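Side-chain contacts in M32 carboxypeptidase (PDB 1KA2), which is a homodimeric metallocarboxypeptidase of the M32 family that removes amino acids one by one from peptide C-termini, with broad specificity: residues P101-F104 / I105-V108; A145-Y148 / L149-E153. All blocks are in the same frame, centred on the assembly; numbering follows the deposited sequence.

Interaction 1 (P101-F104 / I105-V108)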
loop_
_atom_site.group_PDB
_atom_site.type_symbol
_atom_site.label_atom_id
_atom_site.label_comp_id
_atom_site.label_asym_id
_atom_site.label_seq_id
_atom_site.Cartn_x
_atom_site.Cartn_y
_atom_site.Cartn_z
ATOM N N PRO A 101 -20.622 0.273 -23.917
ATOM C CA PRO A 101 -20.561 1.690 -24.284
ATOM C C PRO A 101 -20.177 2.469 -23.023
ATOM O O PRO A 101 -20.625 2.132 -21.928
ATOM C CB PRO A 101 -21.993 1.997 -24.717
ATOM C CG PRO A 101 -22.496 0.677 -25.204
ATOM C CD PRO A 101 -21.956 -0.286 -24.187
ATOM N N PRO A 102 -19.337 3.507 -23.156
ATOM C CA PRO A 102 -18.948 4.280 -21.974
ATOM C C PRO A 102 -20.153 4.714 -21.135
ATOM O O PRO A 102 -20.055 4.846 -19.916
ATOM C CB PRO A 102 -18.169 5.464 -22.564
ATOM C CG PRO A 102 -18.675 5.561 -23.978
ATOM C CD PRO A 102 -18.781 4.108 -24.377
ATOM N N GLU A 103 -21.294 4.931 -21.777
ATOM C CA GLU A 103 -22.468 5.324 -21.016
ATOM C C GLU A 103 -22.973 4.168 -20.169
ATOM O O GLU A 103 -23.413 4.367 -19.032
ATOM C CB GLU A 103 -23.591 5.820 -21.930
ATOM C CG GLU A 103 -23.556 7.324 -22.141
ATOM C CD GLU A 103 -23.432 8.101 -20.830
ATOM O OE1 GLU A 103 -23.303 7.472 -19.756
ATOM O OE2 GLU A 103 -23.456 9.348 -20.871
ATOM N N PHE A 104 -22.897 2.963 -20.724
ATOM C CA PHE A 104 -23.352 1.774 -20.028
ATOM C C PHE A 104 -22.458 1.481 -18.827
ATOM O O PHE A 104 -22.948 1.138 -17.748
ATOM C CB PHE A 104 -23.353 0.585 -20.975
ATOM C CG PHE A 104 -23.926 -0.665 -20.373
ATOM C CD1 PHE A 104 -25.262 -0.721 -19.992
ATOM C CD2 PHE A 104 -23.137 -1.799 -20.211
ATOM C CE1 PHE A 104 -25.803 -1.881 -19.463
ATOM C CE2 PHE A 104 -23.669 -2.962 -19.685
ATOM C CZ PHE A 104 -25.008 -3.004 -19.310
ATOM N N ILE A 105 -21.148 1.606 -19.022
ATOM C CA ILE A 105 -20.201 1.385 -17.941
ATOM C C ILE A 105 -20.555 2.345 -16.814
ATOM O O ILE A 105 -20.432 2.013 -15.639
ATOM C CB ILE A 105 -18.745 1.643 -18.395
ATOM C CG1 ILE A 105 -18.286 0.502 -19.304
ATOM C CG2 ILE A 105 -17.830 1.778 -17.184
ATOM C CD1 ILE A 105 -16.833 0.594 -19.713
ATOM N N ARG A 106 -21.011 3.535 -17.183
ATOM C CA ARG A 106 -21.391 4.545 -16.207
ATOM C C ARG A 106 -22.645 4.098 -15.462
ATOM O O ARG A 106 -22.668 4.060 -14.228
ATOM C CB ARG A 106 -21.653 5.876 -16.911
ATOM C CG ARG A 106 -21.897 7.034 -15.977
ATOM C CD ARG A 106 -23.334 7.484 -16.040
ATOM N NE ARG A 106 -23.710 8.055 -17.329
ATOM C CZ ARG A 106 -24.247 9.263 -17.470
ATOM N NH1 ARG A 106 -24.453 10.021 -16.399
ATOM N NH2 ARG A 106 -24.623 9.693 -18.665
ATOM N N GLU A 107 -23.682 3.754 -16.219
ATOM C CA GLU A 107 -24.941 3.315 -15.635
ATOM C C GLU A 107 -24.689 2.222 -14.594
ATOM O O GLU A 107 -25.175 2.304 -13.467
ATOM C CB GLU A 107 -25.875 2.802 -16.739
ATOM C CG GLU A 107 -27.269 2.426 -16.257
ATOM C CD GLU A 107 -28.160 1.884 -17.365
ATOM O OE1 GLU A 107 -29.323 1.538 -17.069
ATOM O OE2 GLU A 107 -27.707 1.801 -18.529
ATOM N N VAL A 108 -23.913 1.212 -14.975
ATOM C CA VAL A 108 -23.596 0.099 -14.085
ATOM C C VAL A 108 -22.887 0.534 -12.805
ATOM O O VAL A 108 -23.252 0.101 -11.714
ATOM C CB VAL A 108 -22.736 -0.960 -14.811
ATOM C CG1 VAL A 108 -22.124 -1.930 -13.803
ATOM C CG2 VAL A 108 -23.601 -1.728 -15.804
#
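P101 O accepts two backbone N-H groups at the start of helix 102-124: I105 N reaches it at 3.0 Å, and F104 N adds a weak bond at 2.7 Å. The helical ladder continues from there, with E107 N on E103 O at 2.9 Å and V108 N on F104 O at 2.9 Å. One turn apart on the exposed side, E103 and R106 lie alongside each other and form a two-pronged salt bridge. R106 NE meets OE1 of E103 at 2.5 Å on the syn side of the carboxylate, while R106 NH2 makes a weak, poorly angled bond to E103 OE2, also at 2.5 Å; both separations are short, so their exact lengths carry little weight. The carboxylate and guanidinium planes are only 23° apart, the carboxylate approaching at the guanidinium edge, and R106 bends at chi2 and chi3 to bring that edge round. On the buried side, F104 has CG anti to the backbone N (chi1 -175°). A CH-pi contact results, V108 CG2 standing over one face, offset toward the rim, 4.1 Å from the F104 ring centroid and 16° off the normal. E107, extended beyond CG, brings OE2 near CD1 of F104 (3.8 Å), its carboxylate plane nearly perpendicular to the ring, and OE2 also forms a salt bridge with R144 of helix 132-149. Replacing F104 by an alanine would probably leave V108 CG2 without the ring face it covers and open a gap against Y148 and L141 of the neighbouring helix. The whole is a helix N-terminus: P101 as N-cap, P102 as first helical residue, where a missing N-H costs no bond, and acidic E103 in the first turn, its charge probably suiting the helix dipole.

Interaction 2 (A145-Y148 / L149-E153); sequences AAEY and LGYEE
Residues 145-148 and L149 close helix 132-149, and the chain leaves it at G150: L149 N bonds A145 O at 2.9 Å and G150 N bonds A146 O at 2.9 Å. This is a helix C-terminus ended by glycine. G150 departs from helical geometry with phi at 99°, where a CB would be jammed against the carbonyl O of L149. L149 lays its side chain back along the turn, CD2 coming within 3.0 Å of A145 O, but its chi2 is close to eclipsed, and both this placement and the short contact are doubtful. Beyond the glycine, Y151 folds back over the helix end. With chi1 at 53°, its CG is flanked by both the backbone N and the carbonyl carbon, which turns the ring's edge to the last turn: A146 O lies in the ring plane, 3.2 Å from Y151 CD2, and A146 CB is 4.3 Å from Y151 CE2. A158 of helix 155-163 touches A146, L149 and Y151. E147 bends at chi2 so that its carboxylate arrives at the phenol end of the ring, the two planes 74° apart. There Y151 OH donates to E147 OE1 at 2.3 Å, a separation so short that its exact length is doubtful.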
loop_
_atom_site.group_PDB
_atom_site.type_symbol
_atom_site.label_atom_id
_atom_site.label_comp_id
_atom_site.label_asym_id
_atom_site.label_seq_id
_atom_site.Cartn_x
_atom_site.Cartn_y
_atom_site.Cartn_z
ATOM N N ALA A 145 -26.008 -6.488 -20.833
ATOM C CA ALA A 145 -24.606 -6.907 -20.881
ATOM C C ALA A 145 -24.406 -8.157 -21.718
ATOM O O ALA A 145 -23.433 -8.264 -22.468
ATOM C CB ALA A 145 -24.072 -7.131 -19.465
ATOM N N ALA A 146 -25.329 -9.101 -21.588
ATOM C CA ALA A 146 -25.246 -10.331 -22.352
ATOM C C ALA A 146 -25.331 -9.998 -23.843
ATOM O O ALA A 146 -24.602 -10.571 -24.657
ATOM C CB ALA A 146 -26.369 -11.280 -21.949
ATOM N N GLU A 147 -26.217 -9.066 -24.194
ATOM C CA GLU A 147 -26.379 -8.658 -25.590
ATOM C C GLU A 147 -25.150 -7.895 -26.093
ATOM O O GLU A 147 -24.762 -8.037 -27.248
ATOM C CB GLU A 147 -27.641 -7.795 -25.763
ATOM C CG GLU A 147 -28.936 -8.503 -25.364
ATOM C CD GLU A 147 -29.171 -9.768 -26.166
ATOM O OE1 GLU A 147 -29.864 -10.674 -25.664
ATOM O OE2 GLU A 147 -28.669 -9.854 -27.304
ATOM N N TYR A 148 -24.537 -7.088 -25.230
ATOM C CA TYR A 148 -23.347 -6.335 -25.624
ATOM C C TYR A 148 -22.174 -7.281 -25.852
ATOM O O TYR A 148 -21.383 -7.090 -26.776
ATOM C CB TYR A 148 -22.980 -5.305 -24.553
ATOM C CG TYR A 148 -23.824 -4.049 -24.584
ATOM C CD1 TYR A 148 -24.395 -3.541 -23.413
ATOM C CD2 TYR A 148 -24.026 -3.347 -25.777
ATOM C CE1 TYR A 148 -25.148 -2.361 -23.426
ATOM C CE2 TYR A 148 -24.778 -2.167 -25.802
ATOM C CZ TYR A 148 -25.334 -1.681 -24.622
ATOM O OH TYR A 148 -26.075 -0.523 -24.632
ATOM N N LEU A 149 -22.074 -8.302 -25.004
ATOM C CA LEU A 149 -21.002 -9.289 -25.102
ATOM C C LEU A 149 -21.187 -10.226 -26.295
ATOM O O LEU A 149 -20.232 -10.513 -27.016
ATOM C CB LEU A 149 -20.933 -10.127 -23.819
ATOM C CG LEU A 149 -20.171 -9.655 -22.569
ATOM C CD1 LEU A 149 -19.663 -8.239 -22.724
ATOM C CD2 LEU A 149 -21.096 -9.769 -21.368
ATOM N N GLY A 150 -22.417 -10.700 -26.492
ATOM C CA GLY A 150 -22.699 -11.610 -27.586
ATOM C C GLY A 150 -22.710 -13.032 -27.059
ATOM O O GLY A 150 -22.045 -13.318 -26.066
ATOM N N TYR A 151 -23.453 -13.922 -27.712
ATOM C CA TYR A 151 -23.544 -15.316 -27.270
ATOM C C TYR A 151 -24.205 -16.195 -28.325
ATOM O O TYR A 151 -25.081 -15.742 -29.060
ATOM C CB TYR A 151 -24.351 -15.378 -25.977
ATOM C CG TYR A 151 -25.693 -14.689 -26.093
ATOM C CD1 TYR A 151 -26.814 -15.373 -26.571
ATOM C CD2 TYR A 151 -25.835 -13.338 -25.764
ATOM C CE1 TYR A 151 -28.047 -14.726 -26.720
ATOM C CE2 TYR A 151 -27.059 -12.681 -25.909
ATOM C CZ TYR A 151 -28.160 -13.382 -26.388
ATOM O OH TYR A 151 -29.372 -12.743 -26.550
ATOM N N GLU A 152 -23.802 -17.459 -28.395
ATOM C CA GLU A 152 -24.389 -18.367 -29.376
ATOM C C GLU A 152 -25.737 -18.927 -28.933
ATOM O O GLU A 152 -26.775 -18.596 -29.504
ATOM C CB GLU A 152 -23.415 -19.516 -29.698
ATOM C CG GLU A 152 -23.519 -20.749 -28.802
ATOM C CD GLU A 152 -22.177 -21.239 -28.283
ATOM O OE1 GLU A 152 -21.130 -20.665 -28.663
ATOM O OE2 GLU A 152 -22.175 -22.208 -27.487
ATOM N N GLU A 153 -25.721 -19.748 -27.889
ATOM C CA GLU A 153 -26.925 -20.393 -27.379
ATOM C C GLU A 153 -27.805 -19.508 -26.506
ATOM O O GLU A 153 -28.841 -19.006 -26.951
ATOM C CB GLU A 153 -26.532 -21.660 -26.612
ATOM C CG GLU A 153 -27.692 -22.578 -26.239
ATOM C CD GLU A 153 -28.314 -23.270 -27.446
ATOM O OE1 GLU A 153 -27.783 -23.116 -28.570
ATOM O OE2 GLU A 153 -29.333 -23.975 -27.265
#

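In the fold
Interactions 1 and 2 follow each other along the chain, one at the start of helix 102-124 and the other at the end of helix 132-149, their centres about 16 Å apart. They meet through side-chain packing centred on Y148 and F104. Y148 lies against P101 and F104: Y148 CE1 is 3.7 Å from F104 CG, the rings at about 60°, and Y148 CZ is 3.7 Å from P101 CD. F104 CZ also approaches A145 N at 3.9 Å. F100 joins the two from the preceding loop, edge-to-face with F104 and touching A145 and L149. Both contacts lie away from the magnesium site of H269, H273 and E299; where they meet, helix 102-124 packs against helix 132-149.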